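PDB 6NOB: beta-fructofuranosidase from Bifidobacterium adolescentis, which probably hydrolyses terminal beta-D-fructofuranoside residues of sugars such as sucrose, as a member of glycoside hydrolase family 32. Local coordinates for residues Pro208-Glu213 / Ala442-Arg447; Leu242-Asp245 / Val249-Glu252; Glu279-Asp284 / Asn417-Asp422; Tyr322-Lys327 / Thr455-Met460; Ser487-Glu492 / Glu584-Arg589. All blocks are in the same frame, centred on the assembly; numbering follows the deposited sequence.

Interaction 1: residues Pro208-Glu213 / Ala442-Arg447; sequences PVAGNE and ADDNGR
A210 is the first residue of its loop to meet D444: its CB lies 3.8 Å from D444 OD1, and so short a side chain lets the carboxylate come close to the backbone that follows. At G211 no side chain stands between backbone and acid, and the amide N approaches D444 OD1 to 3.0 Å. Both loops are hairpin connections in the beta-propeller of family 32 enzymes: residues 208-213 link strands 190-202 and 216-227, while 442-447 join strands 435-442 and 448-454 of another blade. Next, N212 N donates to D444 OD1 at 3.2 Å (149°) on the syn side, 29° out of the carboxylate plane. The N212 amide is turned 59° from that carboxylate, and its OD1 lies 2.8 Å from D444 OD2; both are acceptors, so this is no hydrogen bond, and N212 OD1 takes a weak one from G140 N instead. D444 can present its acid because it sits second in a type I turn, D443 to G446, with CG beside its own backbone N. D443 stiffens that turn from within, its OD2 receiving R447 NE at 2.9 Å in a side-on salt bridge, while G446 supplies the positive phi of the last corner.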
# COMPACT_ATOMS: atom_id res chain seq x y z
N PRO A 208 21.92 12.79 3.33
CA PRO A 208 20.64 12.59 4.02
C PRO A 208 20.48 13.57 5.17
O PRO A 208 21.36 13.73 6.01
CB PRO A 208 20.73 11.14 4.52
CG PRO A 208 21.73 10.49 3.62
CD PRO A 208 22.73 11.56 3.29
N VAL A 209 19.34 14.27 5.17
CA VAL A 209 19.00 15.25 6.20
C VAL A 209 17.53 15.09 6.55
O VAL A 209 16.77 14.40 5.87
CB VAL A 209 19.28 16.70 5.75
CG1 VAL A 209 20.75 16.91 5.45
CG2 VAL A 209 18.42 17.05 4.54
N ALA A 210 17.13 15.75 7.64
CA ALA A 210 15.73 15.79 8.02
C ALA A 210 14.88 16.38 6.90
O ALA A 210 15.35 17.20 6.11
CB ALA A 210 15.55 16.61 9.30
N GLY A 211 13.62 15.95 6.84
CA GLY A 211 12.78 16.31 5.71
C GLY A 211 12.50 17.79 5.61
O GLY A 211 12.42 18.34 4.50
N ASN A 212 12.33 18.47 6.75
CA ASN A 212 12.01 19.89 6.70
C ASN A 212 13.19 20.72 6.20
O ASN A 212 12.98 21.81 5.66
CB ASN A 212 11.55 20.38 8.07
CG ASN A 212 10.05 20.23 8.27
OD1 ASN A 212 9.38 19.55 7.51
ND2 ASN A 212 9.53 20.88 9.31
N GLU A 213 14.41 20.22 6.35
CA GLU A 213 15.61 20.91 5.89
C GLU A 213 16.07 20.43 4.52
O GLU A 213 17.09 20.93 4.02
CB GLU A 213 16.75 20.71 6.89
CG GLU A 213 16.32 20.74 8.35
CD GLU A 213 17.47 20.43 9.29
OE1 GLU A 213 17.21 19.88 10.38
OE2 GLU A 213 18.63 20.71 8.93
N ALA A 442 10.21 7.57 8.96
CA ALA A 442 10.38 8.34 10.18
C ALA A 442 10.13 9.81 9.87
O ALA A 442 10.86 10.41 9.08
CB ALA A 442 11.77 8.14 10.77
N ASP A 443 9.10 10.39 10.49
CA ASP A 443 8.81 11.80 10.27
C ASP A 443 9.85 12.66 10.99
O ASP A 443 10.80 12.16 11.61
CB ASP A 443 7.37 12.12 10.70
CG ASP A 443 7.17 12.11 12.22
OD1 ASP A 443 8.10 11.78 12.98
OD2 ASP A 443 6.04 12.43 12.65
N ASP A 444 9.67 13.98 10.91
CA ASP A 444 10.69 14.89 11.43
C ASP A 444 10.86 14.78 12.94
O ASP A 444 11.91 15.19 13.46
CB ASP A 444 10.35 16.33 11.04
CG ASP A 444 10.61 16.62 9.58
OD1 ASP A 444 11.72 16.30 9.09
OD2 ASP A 444 9.71 17.17 8.91
N ASN A 445 9.87 14.24 13.65
CA ASN A 445 9.97 14.06 15.09
C ASN A 445 10.37 12.64 15.48
O ASN A 445 10.30 12.29 16.66
CB ASN A 445 8.64 14.43 15.75
CG ASN A 445 8.32 15.91 15.63
OD1 ASN A 445 7.22 16.29 15.23
ND2 ASN A 445 9.29 16.75 15.98
N GLY A 446 10.79 11.82 14.52
CA GLY A 446 11.23 10.47 14.82
C GLY A 446 10.13 9.44 14.97
O GLY A 446 10.44 8.28 15.29
N ARG A 447 8.87 9.82 14.78
CA ARG A 447 7.78 8.85 14.77
C ARG A 447 7.97 7.86 13.63
O ARG A 447 8.23 8.25 12.49
CB ARG A 447 6.44 9.56 14.61
CG ARG A 447 5.70 9.86 15.89
CD ARG A 447 4.26 10.23 15.59
NE ARG A 447 4.14 11.06 14.40
CZ ARG A 447 2.99 11.56 13.95
NH1 ARG A 447 1.86 11.31 14.59
NH2 ARG A 447 2.97 12.31 12.85

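Interaction 2: residues Leu242-Asp245 / Val249-Glu252; sequences LCED and VRVE
R250 and L242 are joined by the one direct hydrogen bond of this contact, R250 N to L242 O at 3.0 Å. It lies where strand 235-243 turns back toward strand 253-256, the antiparallel outer pair of a four-stranded propeller blade. At the exposed surface beside it, R250 bends at its second torsion (chi2 -52°), and E244 reaches across it at about a right angle. The carboxylate meets the aliphatic part of the arginine and not its charge: E244 OE1 is 3.4 Å from R250 CG but 4.7 Å from R250 NE. One residue further on, a water takes over: V251 O receives its hydrogen at 2.6 Å, while L242 N donates to it weakly at 3.1 Å. The backbones have parted here, and solvent fills the place of a direct bond. V249 CG2 rests 3.9 Å from L242 O, and its branched, apolar side chain also packs on F177 and L178 in a neighbouring loop, which suits a residue turned from the hairpin partner. Leucine fits at 242 because its side chain lies over A216 and R218 of the adjacent strand. Further out, D245 accepts from V247 N and H248 ND1 within the connection itself, and E252 OE2 pairs with R223 NE in a salt bridge and also bonds T239 OG1.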
# COMPACT_ATOMS: atom_id res chain seq x y z
N LEU A 242 15.46 11.81 -8.49
CA LEU A 242 15.21 12.90 -7.56
C LEU A 242 13.86 13.54 -7.84
O LEU A 242 13.46 13.69 -8.99
CB LEU A 242 16.29 13.97 -7.64
CG LEU A 242 17.64 13.66 -7.02
CD1 LEU A 242 18.58 14.83 -7.25
CD2 LEU A 242 17.48 13.39 -5.54
N CYS A 243 13.17 13.92 -6.76
CA CYS A 243 12.11 14.92 -6.80
C CYS A 243 12.65 16.18 -6.15
O CYS A 243 12.81 16.24 -4.92
CB CYS A 243 10.85 14.43 -6.09
SG CYS A 243 9.48 15.54 -6.36
N GLU A 244 12.93 17.20 -6.96
CA GLU A 244 13.56 18.41 -6.46
C GLU A 244 12.55 19.47 -6.03
O GLU A 244 12.86 20.27 -5.14
CB GLU A 244 14.49 18.99 -7.52
CG GLU A 244 15.61 18.05 -7.92
CD GLU A 244 16.44 18.57 -9.07
OE1 GLU A 244 16.86 17.75 -9.92
OE2 GLU A 244 16.67 19.80 -9.13
N ASP A 245 11.36 19.50 -6.62
CA ASP A 245 10.38 20.52 -6.30
C ASP A 245 9.13 19.96 -5.63
O ASP A 245 8.14 20.69 -5.47
CB ASP A 245 10.00 21.31 -7.56
CG ASP A 245 9.31 20.46 -8.62
OD1 ASP A 245 9.09 19.25 -8.39
OD2 ASP A 245 8.99 21.02 -9.69
N VAL A 249 9.49 14.55 -11.39
CA VAL A 249 10.63 13.64 -11.30
C VAL A 249 11.72 14.12 -12.25
O VAL A 249 11.45 14.78 -13.26
CB VAL A 249 10.21 12.19 -11.61
CG1 VAL A 249 9.98 11.99 -13.10
CG2 VAL A 249 11.26 11.22 -11.10
N ARG A 250 12.96 13.79 -11.92
CA ARG A 250 14.12 14.06 -12.76
C ARG A 250 14.79 12.74 -13.13
O ARG A 250 14.28 11.66 -12.84
CB ARG A 250 15.07 15.03 -12.06
CG ARG A 250 14.55 16.45 -12.00
CD ARG A 250 14.14 16.92 -13.39
NE ARG A 250 13.69 18.31 -13.40
CZ ARG A 250 13.57 19.05 -14.49
NH1 ARG A 250 13.88 18.54 -15.68
NH2 ARG A 250 13.15 20.31 -14.40
N VAL A 251 15.98 12.85 -13.75
CA VAL A 251 16.56 11.73 -14.49
C VAL A 251 16.74 10.51 -13.58
O VAL A 251 17.10 10.63 -12.40
CB VAL A 251 17.88 12.16 -15.13
CG1 VAL A 251 18.84 12.73 -14.09
CG2 VAL A 251 18.52 11.00 -15.90
N GLU A 252 16.46 9.33 -14.14
CA GLU A 252 16.54 8.06 -13.45
C GLU A 252 17.69 7.24 -14.01
O GLU A 252 17.91 7.20 -15.22
CB GLU A 252 15.22 7.28 -13.60
CG GLU A 252 15.16 5.94 -12.88
CD GLU A 252 13.84 5.21 -13.12
OE1 GLU A 252 12.87 5.86 -13.56
OE2 GLU A 252 13.78 3.99 -12.86
O HOH W 1 17.46 12.57 -10.73

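Interaction 3: residues Glu279-Asp284 / Asn417-Asp422; sequences EALDPD and NGPKLD
The carbonyl O of A280 is touched by two carbons of P419, CG at 3.8 Å and CB at 4.0 Å, in van der Waals contact. The other meetings are apolar and rather loose. A280 CB stands 4.5 Å from P419 CB, and the end of L281 swings round until its CD2 is 4.4 Å from that same P419 CB. One compact ring thus serves two neighbours: proline offers only carbon to A280 and L281, and alanine is small enough to admit the ring beside the backbone. Preceding it, G418 takes a positive phi (106°), a conformation natural to glycine. On the loop side the path is held by an Asx turn, D284 N donating to D282 OD1 at 3.1 Å from above the carboxylate plane. A bound di(hydroxyethyl)ether lies about 6 Å from the L281 side chain. This is packing between propeller blades: loop 279-284 connects strands 268-273 and 285-295, with D284 backbone-bonded to K348, whereas P419 belongs to strand 418-428, beside strand 405-415, whose L412 supports both L281 and L421.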
# COMPACT_ATOMS: atom_id res chain seq x y z
N GLU A 279 26.58 -1.43 16.89
CA GLU A 279 27.93 -1.88 16.55
C GLU A 279 28.00 -2.57 15.19
O GLU A 279 29.10 -2.74 14.66
CB GLU A 279 28.45 -2.82 17.63
CG GLU A 279 28.95 -2.11 18.88
CD GLU A 279 29.98 -2.92 19.63
OE1 GLU A 279 30.59 -3.83 19.02
OE2 GLU A 279 30.19 -2.64 20.83
N ALA A 280 26.86 -2.98 14.63
CA ALA A 280 26.86 -3.76 13.40
C ALA A 280 26.84 -2.91 12.13
O ALA A 280 27.05 -3.45 11.04
CB ALA A 280 25.67 -4.72 13.39
N LEU A 281 26.62 -1.60 12.24
CA LEU A 281 26.44 -0.75 11.08
C LEU A 281 27.53 0.32 11.02
O LEU A 281 28.04 0.78 12.04
CB LEU A 281 25.07 -0.07 11.09
CG LEU A 281 23.87 -1.02 11.05
CD1 LEU A 281 22.57 -0.24 11.01
CD2 LEU A 281 23.98 -1.94 9.84
N ASP A 282 27.87 0.71 9.79
CA ASP A 282 28.79 1.80 9.53
C ASP A 282 28.00 3.10 9.54
O ASP A 282 27.15 3.31 8.67
CB ASP A 282 29.51 1.60 8.20
CG ASP A 282 30.70 2.53 8.02
OD1 ASP A 282 30.75 3.58 8.70
OD2 ASP A 282 31.57 2.22 7.18
N PRO A 283 28.25 4.00 10.51
CA PRO A 283 27.46 5.24 10.57
C PRO A 283 27.67 6.15 9.37
O PRO A 283 26.83 7.03 9.14
CB PRO A 283 27.95 5.90 11.86
CG PRO A 283 29.33 5.36 12.06
CD PRO A 283 29.29 3.94 11.55
N ASP A 284 28.73 5.95 8.59
CA ASP A 284 28.98 6.73 7.39
C ASP A 284 28.37 6.10 6.14
O ASP A 284 28.62 6.58 5.03
CB ASP A 284 30.49 6.92 7.18
CG ASP A 284 31.14 7.67 8.33
OD1 ASP A 284 30.53 8.63 8.83
OD2 ASP A 284 32.26 7.29 8.72
N ASN A 417 30.32 -12.59 8.31
CA ASN A 417 29.70 -12.52 7.00
C ASN A 417 28.69 -11.38 6.90
O ASN A 417 27.75 -11.45 6.10
CB ASN A 417 29.04 -13.85 6.65
CG ASN A 417 29.94 -15.04 6.93
OD1 ASN A 417 31.16 -14.95 6.79
ND2 ASN A 417 29.34 -16.15 7.33
N GLY A 418 28.88 -10.33 7.69
CA GLY A 418 28.08 -9.13 7.56
C GLY A 418 27.05 -8.96 8.66
O GLY A 418 26.96 -9.77 9.60
N PRO A 419 26.26 -7.90 8.57
CA PRO A 419 25.23 -7.64 9.60
C PRO A 419 24.12 -8.67 9.52
O PRO A 419 23.62 -8.99 8.43
CB PRO A 419 24.73 -6.23 9.26
CG PRO A 419 25.73 -5.66 8.29
CD PRO A 419 26.28 -6.84 7.55
N LYS A 420 23.72 -9.18 10.68
CA LYS A 420 22.66 -10.18 10.79
C LYS A 420 21.69 -9.75 11.88
O LYS A 420 22.11 -9.30 12.95
CB LYS A 420 23.23 -11.57 11.11
CG LYS A 420 24.31 -12.05 10.16
CD LYS A 420 23.75 -12.38 8.78
CE LYS A 420 24.87 -12.82 7.83
NZ LYS A 420 24.41 -12.88 6.42
N LEU A 421 20.40 -9.89 11.60
CA LEU A 421 19.38 -9.64 12.61
C LEU A 421 19.22 -10.88 13.48
O LEU A 421 18.75 -11.92 13.00
CB LEU A 421 18.05 -9.25 11.97
CG LEU A 421 16.89 -9.16 12.95
CD1 LEU A 421 17.12 -8.04 13.96
CD2 LEU A 421 15.57 -8.96 12.22
N ASP A 422 19.62 -10.79 14.74
CA ASP A 422 19.41 -11.86 15.71
C ASP A 422 17.95 -11.79 16.15
O ASP A 422 17.58 -10.99 17.01
CB ASP A 422 20.36 -11.71 16.89
CG ASP A 422 20.22 -12.84 17.90
OD1 ASP A 422 19.56 -13.85 17.59
OD2 ASP A 422 20.78 -12.71 19.01

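Interaction 4: residues Tyr322-Lys327 / Thr455-Met460; sequences YSPQGK and TDFPEM
F457 holds CG beside its backbone N (chi1 -67°), which brings its ring round to P324, while Q325 bends sharply at its second torsion (chi2 -76°) and so brings its amide toward the extended chain of E459. The proline ring crosses the phenylalanine at about a right angle, its CG lying 3.9 Å from F457 CD1 and equally far from CE1. With its phi fixed by the ring, proline also suits the second position of the type I turn from S323 to G326. The aromatic ring is steadied elsewhere: T455 CG2 sits 3.6 Å above the centre of one face, and F402 packs against it edge-to-face. Beside this apolar meeting the chemistry is polar but indirect. Q325 NE2 stays 3.8 Å from E459 OE2, the amide and carboxylate planes 76° apart; its strong partner is A567 O. Q325 NE2 also donates weakly to a water, which in turn gives a hydrogen to F457 O at 3.1 Å, so the polar link between the two turns runs through a water, weakly on the glutamine side. Residues 455-460 keep their shape through D456, whose OD1 uses its syn lone pair to accept M460 N at 2.6 Å. The contact lies on the surface between two propeller connections, the loop leading from strand 319-320 toward strand 337-347 and the loop joining strands 448-454 and 468-481; A567, between strands 558-564 and 573-574, brings the C-terminal beta-sandwich against Q325 and E459.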
# COMPACT_ATOMS: atom_id res chain seq x y z
N TYR A 322 0.06 -20.71 -4.99
CA TYR A 322 0.18 -19.40 -5.63
C TYR A 322 -1.15 -18.66 -5.75
O TYR A 322 -1.17 -17.56 -6.30
CB TYR A 322 0.88 -19.49 -6.99
CG TYR A 322 0.58 -20.67 -7.88
CD1 TYR A 322 -0.55 -20.70 -8.68
CD2 TYR A 322 1.48 -21.73 -7.98
CE1 TYR A 322 -0.81 -21.76 -9.52
CE2 TYR A 322 1.23 -22.80 -8.81
CZ TYR A 322 0.08 -22.82 -9.58
OH TYR A 322 -0.17 -23.88 -10.41
N SER A 323 -2.22 -19.19 -5.17
CA SER A 323 -3.50 -18.50 -5.23
C SER A 323 -4.07 -18.31 -3.83
O SER A 323 -3.89 -19.16 -2.96
CB SER A 323 -4.52 -19.28 -6.08
OG SER A 323 -5.10 -20.33 -5.34
N PRO A 324 -4.78 -17.19 -3.60
CA PRO A 324 -5.34 -16.93 -2.26
C PRO A 324 -6.27 -18.01 -1.76
O PRO A 324 -6.43 -18.16 -0.54
CB PRO A 324 -6.08 -15.60 -2.44
CG PRO A 324 -5.45 -14.97 -3.64
CD PRO A 324 -5.06 -16.10 -4.54
N GLN A 325 -6.90 -18.77 -2.65
CA GLN A 325 -7.83 -19.82 -2.27
C GLN A 325 -7.23 -21.21 -2.39
O GLN A 325 -7.92 -22.20 -2.12
CB GLN A 325 -9.10 -19.73 -3.12
CG GLN A 325 -9.89 -18.46 -2.89
CD GLN A 325 -10.67 -18.51 -1.59
OE1 GLN A 325 -10.97 -19.58 -1.08
NE2 GLN A 325 -10.99 -17.34 -1.05
N GLY A 326 -5.96 -21.31 -2.78
CA GLY A 326 -5.37 -22.61 -3.03
C GLY A 326 -5.31 -23.46 -1.78
O GLY A 326 -4.95 -23.00 -0.70
N LYS A 327 -5.68 -24.73 -1.93
CA LYS A 327 -5.70 -25.68 -0.84
C LYS A 327 -4.34 -26.37 -0.72
O LYS A 327 -3.55 -26.38 -1.66
CB LYS A 327 -6.81 -26.70 -1.06
CG LYS A 327 -8.19 -26.06 -1.20
CD LYS A 327 -9.27 -27.06 -1.56
CE LYS A 327 -9.93 -26.72 -2.90
NZ LYS A 327 -10.70 -25.45 -2.83
N THR A 455 -5.27 -5.20 -0.34
CA THR A 455 -5.57 -6.00 -1.52
C THR A 455 -6.81 -6.85 -1.26
O THR A 455 -7.11 -7.21 -0.12
CB THR A 455 -4.37 -6.88 -1.90
OG1 THR A 455 -4.68 -7.62 -3.10
CG2 THR A 455 -4.02 -7.84 -0.78
N ASP A 456 -7.53 -7.16 -2.33
CA ASP A 456 -8.87 -7.73 -2.22
C ASP A 456 -8.84 -9.26 -2.16
O ASP A 456 -9.38 -9.95 -3.02
CB ASP A 456 -9.74 -7.24 -3.37
CG ASP A 456 -11.20 -7.61 -3.19
OD1 ASP A 456 -11.63 -7.76 -2.02
OD2 ASP A 456 -11.92 -7.77 -4.20
N PHE A 457 -8.22 -9.78 -1.11
CA PHE A 457 -8.33 -11.20 -0.83
C PHE A 457 -9.75 -11.59 -0.39
O PHE A 457 -10.22 -12.67 -0.76
CB PHE A 457 -7.31 -11.63 0.23
CG PHE A 457 -5.88 -11.55 -0.24
CD1 PHE A 457 -5.57 -11.66 -1.58
CD2 PHE A 457 -4.85 -11.37 0.67
CE1 PHE A 457 -4.26 -11.59 -2.02
CE2 PHE A 457 -3.54 -11.29 0.24
CZ PHE A 457 -3.24 -11.40 -1.10
N PRO A 458 -10.47 -10.76 0.38
CA PRO A 458 -11.88 -11.09 0.69
C PRO A 458 -12.81 -11.05 -0.51
O PRO A 458 -14.00 -11.35 -0.34
CB PRO A 458 -12.27 -10.01 1.71
CG PRO A 458 -10.99 -9.60 2.34
CD PRO A 458 -9.98 -9.66 1.23
N GLU A 459 -12.33 -10.69 -1.70
CA GLU A 459 -13.15 -10.66 -2.92
C GLU A 459 -14.37 -9.76 -2.74
O GLU A 459 -15.50 -10.12 -3.08
CB GLU A 459 -13.56 -12.07 -3.34
CG GLU A 459 -12.41 -13.06 -3.36
CD GLU A 459 -12.79 -14.38 -4.00
OE1 GLU A 459 -13.96 -14.55 -4.41
OE2 GLU A 459 -11.90 -15.26 -4.09
N MET A 460 -14.14 -8.57 -2.20
CA MET A 460 -15.20 -7.60 -1.96
C MET A 460 -15.33 -6.57 -3.08
O MET A 460 -16.28 -5.78 -3.06
CB MET A 460 -14.97 -6.89 -0.63
CG MET A 460 -15.33 -7.73 0.58
SD MET A 460 -17.11 -7.94 0.75
CE MET A 460 -17.18 -9.20 2.03
O HOH W 2 -8.99 -15.54 -0.98

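Interaction 5: residues Ser487-Glu492 / Glu584-Arg589; sequences SKPVSE and EVFFDR
Strands 484-489 and 582-588 stay well apart, with K488 CA 9.7 Å from E584 CA and P489 CA 9.9 Å from F586 CA, so side chains alone bridge them. P489 closes the apolar part: its CG lies 3.7 Å from F586 CE1 and 4.1 Å from F586 CZ, the two side chains lying aslant to each other. F595 and Y494 also pack on this proline, and Y521 meets the F586 ring edge-to-face, so both residues belong to one buried cluster. Proline has no amide hydrogen to give a further strand partner, and here it directly precedes V490, the N-cap of helix 491-497. Alongside, K488 and E584 both carry CG anti to the backbone N (chi1 -163° and -162°), and the lysine then bends at its far end. Their side chains cross at about a right angle. K488 NZ remains 4.2 Å from E584 OE1, beyond a salt bridge; instead Y494 OH is hydrogen-bonded to both, while E584 OE2 is held by Y521 OH. This is a junction between the propeller and the C-terminal beta-sandwich typical of family 32. Two tyrosine hydroxyls and a nearby ammonium group would help the buried E584 carboxylate keep its negative charge.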
# COMPACT_ATOMS: atom_id res chain seq x y z
N SER A 487 1.32 -1.50 17.09
CA SER A 487 0.87 -0.61 16.03
C SER A 487 -0.48 -0.03 16.42
O SER A 487 -1.33 -0.72 16.99
CB SER A 487 0.76 -1.34 14.68
OG SER A 487 -0.37 -2.20 14.66
N LYS A 488 -0.68 1.25 16.10
CA LYS A 488 -1.82 2.02 16.55
C LYS A 488 -1.96 3.19 15.61
O LYS A 488 -0.93 3.72 15.14
CB LYS A 488 -1.61 2.49 17.99
CG LYS A 488 -2.83 2.96 18.75
CD LYS A 488 -2.43 3.50 20.12
CE LYS A 488 -3.59 3.52 21.11
NZ LYS A 488 -4.48 4.70 20.90
N PRO A 489 -3.17 3.65 15.28
CA PRO A 489 -3.32 4.80 14.39
C PRO A 489 -2.62 6.03 14.97
O PRO A 489 -2.60 6.25 16.18
CB PRO A 489 -4.83 5.00 14.31
CG PRO A 489 -5.40 3.67 14.61
CD PRO A 489 -4.48 3.04 15.61
N VAL A 490 -2.01 6.81 14.07
CA VAL A 490 -1.32 8.01 14.52
C VAL A 490 -2.33 8.98 15.13
O VAL A 490 -3.54 8.92 14.87
CB VAL A 490 -0.55 8.67 13.36
CG1 VAL A 490 0.48 7.71 12.80
CG2 VAL A 490 -1.51 9.12 12.27
N SER A 491 -1.81 9.89 15.96
CA SER A 491 -2.68 10.81 16.68
C SER A 491 -3.56 11.62 15.74
O SER A 491 -4.70 11.94 16.08
CB SER A 491 -1.84 11.74 17.57
OG SER A 491 -1.14 12.70 16.80
N GLU A 492 -3.06 11.93 14.54
CA GLU A 492 -3.84 12.73 13.60
C GLU A 492 -5.10 12.00 13.15
O GLU A 492 -6.12 12.65 12.88
CB GLU A 492 -2.98 13.10 12.39
CG GLU A 492 -1.82 14.02 12.71
CD GLU A 492 -0.55 13.27 13.04
OE1 GLU A 492 -0.64 12.07 13.39
OE2 GLU A 492 0.54 13.87 12.94
N GLU A 584 -10.66 -1.55 19.96
CA GLU A 584 -10.82 -0.30 19.24
C GLU A 584 -11.09 -0.62 17.77
O GLU A 584 -10.31 -1.34 17.14
CB GLU A 584 -9.58 0.58 19.38
CG GLU A 584 -9.82 2.04 19.04
CD GLU A 584 -8.65 2.94 19.38
OE1 GLU A 584 -7.52 2.66 18.92
OE2 GLU A 584 -8.86 3.93 20.11
N VAL A 585 -12.20 -0.10 17.25
CA VAL A 585 -12.70 -0.48 15.92
C VAL A 585 -12.85 0.77 15.07
O VAL A 585 -13.49 1.74 15.48
CB VAL A 585 -14.04 -1.23 16.01
CG1 VAL A 585 -14.50 -1.64 14.62
CG2 VAL A 585 -13.91 -2.44 16.92
N PHE A 586 -12.27 0.74 13.87
CA PHE A 586 -12.55 1.71 12.81
C PHE A 586 -13.22 0.95 11.67
O PHE A 586 -12.59 0.10 11.03
CB PHE A 586 -11.27 2.38 12.30
CG PHE A 586 -10.57 3.25 13.30
CD1 PHE A 586 -9.75 2.70 14.27
CD2 PHE A 586 -10.70 4.63 13.25
CE1 PHE A 586 -9.09 3.50 15.19
CE2 PHE A 586 -10.05 5.44 14.16
CZ PHE A 586 -9.24 4.87 15.13
N PHE A 587 -14.49 1.25 11.41
CA PHE A 587 -15.18 0.71 10.24
C PHE A 587 -15.57 1.86 9.33
O PHE A 587 -16.31 2.77 9.74
CB PHE A 587 -16.42 -0.10 10.62
CG PHE A 587 -17.08 -0.73 9.43
CD1 PHE A 587 -16.53 -1.86 8.83
CD2 PHE A 587 -18.23 -0.18 8.88
CE1 PHE A 587 -17.12 -2.44 7.73
CE2 PHE A 587 -18.82 -0.76 7.77
CZ PHE A 587 -18.27 -1.89 7.19
N ASP A 588 -15.10 1.81 8.08
CA ASP A 588 -15.24 2.91 7.13
C ASP A 588 -15.93 2.39 5.87
O ASP A 588 -15.29 2.20 4.83
CB ASP A 588 -13.87 3.53 6.83
CG ASP A 588 -13.96 4.74 5.92
OD1 ASP A 588 -15.06 5.34 5.82
OD2 ASP A 588 -12.93 5.10 5.32
N ARG A 589 -17.24 2.15 5.98
CA ARG A 589 -18.11 1.78 4.86
C ARG A 589 -17.79 0.41 4.27
O ARG A 589 -18.68 -0.45 4.19
CB ARG A 589 -18.06 2.86 3.77
CG ARG A 589 -18.76 4.15 4.16
CD ARG A 589 -18.22 5.34 3.39
NE ARG A 589 -18.53 5.26 1.97
CZ ARG A 589 -19.65 5.70 1.41
NH1 ARG A 589 -20.58 6.27 2.17
NH2 ARG A 589 -19.84 5.58 0.11

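In the fold
Interaction 5 alone is truly buried, and there an aromatic-proline cluster, with a lysine and a glutamate that share a tyrosine hydroxyl, joins propeller to sandwich. Interactions 2 and 4 are surface contacts, each with a bridging water, between two backbones in interaction 2 and from a side chain to a backbone carbonyl in interaction 4; the former closes a short connection within one blade, the latter spans two loops far apart in sequence. Interactions 1 and 3 are partly buried and join different blades, one through an aspartate hydrogen-bonded to a backbone amide, the other through apolar touches. Interaction 1 touches interaction 5: R447 forms a salt bridge with E492 at the start of the helix.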